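Local coordinates for uncharacterized protein (Bacteroides ovatus, PDB 4ORL) that is of unknown function but belongs to the DUF4783 family and probably adopts an NTF2-like fold, a curved beta-sheet packed against helices, at residues E3-I9 against S71-I75. Sequence-based numbering, arbitrary orientation.
Sequences EIPAGVI and SSFVI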
ATOM      1  N   GLU A   3     -12.072   7.916   1.902  1.00 25.29           N
ATOM      2  CA  GLU A   3     -10.850   7.863   2.724  1.00 22.96           C
ATOM      3  C   GLU A   3      -9.965   6.675   2.376  1.00 19.94           C
ATOM      4  O   GLU A   3      -8.757   6.811   2.342  1.00 17.58           O
ATOM      5  CB  GLU A   3     -11.178   7.818   4.214  1.00 26.21           C
ATOM      6  CG  GLU A   3     -11.607   9.152   4.809  1.00 29.90           C
ATOM      7  CD  GLU A   3     -13.067   9.510   4.550  1.00 32.78           C
ATOM      8  OE1 GLU A   3     -13.812   8.677   3.995  1.00 35.34           O
ATOM      9  OE2 GLU A   3     -13.470  10.631   4.930  1.00 32.88           O
ATOM     10  N   ILE A   4     -10.579   5.507   2.192  1.00 19.20           N
ATOM     11  CA  ILE A   4      -9.870   4.308   1.745  1.00 19.04           C
ATOM     12  C   ILE A   4     -10.554   3.779   0.500  1.00 19.47           C
ATOM     13  O   ILE A   4     -11.526   3.022   0.587  1.00 20.35           O
ATOM     14  CB  ILE A   4      -9.811   3.203   2.833  1.00 19.75           C
ATOM     15  CG1 ILE A   4      -9.126   3.718   4.094  1.00 20.95           C
ATOM     16  CG2 ILE A   4      -9.075   1.973   2.310  1.00 18.30           C
ATOM     17  CD1 ILE A   4      -7.663   4.065   3.921  1.00 21.83           C
ATOM     18  N   PRO A   5     -10.064   4.194  -0.676  1.00 19.20           N
ATOM     19  CA  PRO A   5     -10.732   3.757  -1.883  1.00 20.87           C
ATOM     20  C   PRO A   5     -10.705   2.245  -2.034  1.00 18.72           C
ATOM     21  O   PRO A   5      -9.689   1.606  -1.770  1.00 16.82           O
ATOM     22  CB  PRO A   5      -9.952   4.457  -3.005  1.00 20.92           C
ATOM     23  CG  PRO A   5      -9.266   5.614  -2.334  1.00 20.46           C
ATOM     24  CD  PRO A   5      -8.984   5.165  -0.942  1.00 19.35           C
ATOM     25  N   ALA A   6     -11.840   1.674  -2.404  1.00 20.13           N
ATOM     26  CA  ALA A   6     -11.907   0.238  -2.683  1.00 19.35           C
ATOM     27  C   ALA A   6     -10.773  -0.206  -3.617  1.00 18.14           C
ATOM     28  O   ALA A   6     -10.208  -1.284  -3.438  1.00 17.07           O
ATOM     29  CB  ALA A   6     -13.243  -0.103  -3.299  1.00 21.94           C
ATOM     30  N   GLY A   7     -10.419   0.644  -4.588  1.00 18.06           N
ATOM     31  CA  GLY A   7      -9.336   0.329  -5.544  1.00 17.45           C
ATOM     32  C   GLY A   7      -7.972   0.095  -4.919  1.00 15.68           C
ATOM     33  O   GLY A   7      -7.150  -0.624  -5.472  1.00 15.83           O
ATOM     34  N   VAL A   8      -7.704   0.709  -3.767  1.00 14.50           N
ATOM     35  CA  VAL A   8      -6.450   0.459  -3.067  1.00 13.18           C
ATOM     36  C   VAL A   8      -6.419  -0.994  -2.595  1.00 11.79           C
ATOM     37  O   VAL A   8      -5.424  -1.706  -2.759  1.00 11.14           O
ATOM     38  CB  VAL A   8      -6.294   1.401  -1.874  1.00 13.27           C
ATOM     39  CG1 VAL A   8      -5.135   0.969  -0.998  1.00 13.00           C
ATOM     40  CG2 VAL A   8      -6.090   2.822  -2.363  1.00 14.56           C
ATOM     41  N   ILE A   9      -7.523  -1.426  -2.012  1.00 11.91           N
ATOM     42  CA  ILE A   9      -7.633  -2.769  -1.524  1.00 11.65           C
ATOM     43  C   ILE A   9      -7.554  -3.778  -2.681  1.00 11.74           C
ATOM     44  O   ILE A   9      -6.819  -4.766  -2.612  1.00 10.67           O
ATOM     45  CB  ILE A   9      -8.929  -2.944  -0.701  1.00 13.09           C
ATOM     46  CG1 ILE A   9      -8.859  -2.102   0.594  1.00 14.65           C
ATOM     47  CG2 ILE A   9      -9.149  -4.412  -0.399  1.00 12.96           C
ATOM     48  CD1 ILE A   9     -10.210  -1.788   1.175  1.00 16.68           C
ATOM     49  N   SER A  71      -6.694  12.470   7.388  1.00 20.16           N
ATOM     50  CA  SER A  71      -5.771  11.344   7.210  0.50 18.51           C
ATOM     51  C   SER A  71      -6.543  10.042   7.333  1.00 17.83           C
ATOM     52  O   SER A  71      -7.588   9.990   7.967  1.00 19.05           O
ATOM     53  CB  SER A  71      -4.669  11.380   8.253  0.50 19.13           C
ATOM     54  OG  SER A  71      -5.166  11.015   9.517  0.50 20.01           O
ATOM     55  N   SER A  72      -6.048   9.006   6.698  1.00 15.70           N
ATOM     56  CA  SER A  72      -6.684   7.692   6.773  1.00 15.40           C
ATOM     57  C   SER A  72      -5.643   6.598   6.685  1.00 14.45           C
ATOM     58  O   SER A  72      -4.487   6.841   6.335  1.00 14.38           O
ATOM     59  CB  SER A  72      -7.729   7.533   5.663  1.00 15.69           C
ATOM     60  OG  SER A  72      -7.120   7.606   4.389  1.00 14.96           O
ATOM     61  N   PHE A  73      -6.061   5.382   6.978  1.00 14.57           N
ATOM     62  CA  PHE A  73      -5.167   4.245   6.891  1.00 13.86           C
ATOM     63  C   PHE A  73      -5.910   2.970   6.607  1.00 13.39           C
ATOM     64  O   PHE A  73      -7.101   2.833   6.935  1.00 13.80           O
ATOM     65  CB  PHE A  73      -4.385   4.087   8.188  1.00 15.26           C
ATOM     66  CG  PHE A  73      -5.231   3.665   9.358  1.00 17.92           C
ATOM     67  CD1 PHE A  73      -5.855   4.614  10.172  1.00 20.24           C
ATOM     68  CD2 PHE A  73      -5.389   2.314   9.665  1.00 18.24           C
ATOM     69  CE1 PHE A  73      -6.625   4.211  11.276  1.00 22.55           C
ATOM     70  CE2 PHE A  73      -6.163   1.913  10.758  1.00 20.67           C
ATOM     71  CZ  PHE A  73      -6.788   2.861  11.545  1.00 22.24           C
ATOM     72  N   VAL A  74      -5.176   2.011   6.041  1.00 12.80           N
ATOM     73  CA  VAL A  74      -5.655   0.649   5.912  1.00 13.06           C
ATOM     74  C   VAL A  74      -4.503  -0.294   6.221  1.00 12.59           C
ATOM     75  O   VAL A  74      -3.366  -0.088   5.752  1.00 13.02           O
ATOM     76  CB  VAL A  74      -6.282   0.379   4.531  1.00 13.46           C
ATOM     77  CG1 VAL A  74      -5.320   0.706   3.409  1.00 13.89           C
ATOM     78  CG2 VAL A  74      -6.758  -1.053   4.428  1.00 14.11           C
ATOM     79  N   ILE A  75      -4.798  -1.279   7.066  1.00 12.71           N
ATOM     80  CA  ILE A  75      -3.839  -2.270   7.504  0.50 13.11           C
ATOM     81  C   ILE A  75      -4.360  -3.627   7.075  1.00 11.93           C
ATOM     82  O   ILE A  75      -5.494  -3.952   7.354  1.00 12.81           O
ATOM     83  CB  ILE A  75      -3.712  -2.292   9.049  0.50 15.49           C
ATOM     84  CG1 ILE A  75      -3.688  -0.875   9.628  0.50 17.87           C
ATOM     85  CG2 ILE A  75      -2.476  -3.060   9.452  0.50 15.89           C
ATOM     86  CD1 ILE A  75      -2.571  -0.020   9.094  0.50 19.07           C
TER
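E3 meets S72 through its backbone: the hydroxyl OG of S72 donates to E3 O across 2.7 Å. The approach is from above the carbonyl plane, 43° out of it, and not along a lone pair. S72 chi1 of 62°, which sets OG between its own backbone N and carbonyl carbon, delivers the hydroxyl to that oxygen. Beside the bond, E3 CB lies 3.8 Å from S72 CB; the E3 chain then bends at chi2 and turns its carboxylate away to a salt bridge with K67 on the neighbouring strand 57-68. I4 CD1 rests on the strand backbone, 3.3 Å from F73 O, while I4 CG2 touches V74 CB at 3.9 Å, the two side chains running obliquely past each other. The layout fits the NTF2-like clan to which the family belongs: an N-terminal helix, 6-14, laid on a mixed sheet in which 71-80 is flanked by 57-68 and 83-94. On this strand S72 and V74 point toward the N-terminal segment and F73 away from it. From the first turn of the helix, which starts just after P5, V8 CG1 approaches V74 CG1 at 4.4 Å, and I9 CG1 lies 4.5 Å from V74 CG2, a looser fit than that of I4; V62 of strand 57-68 touches both I9 and V74.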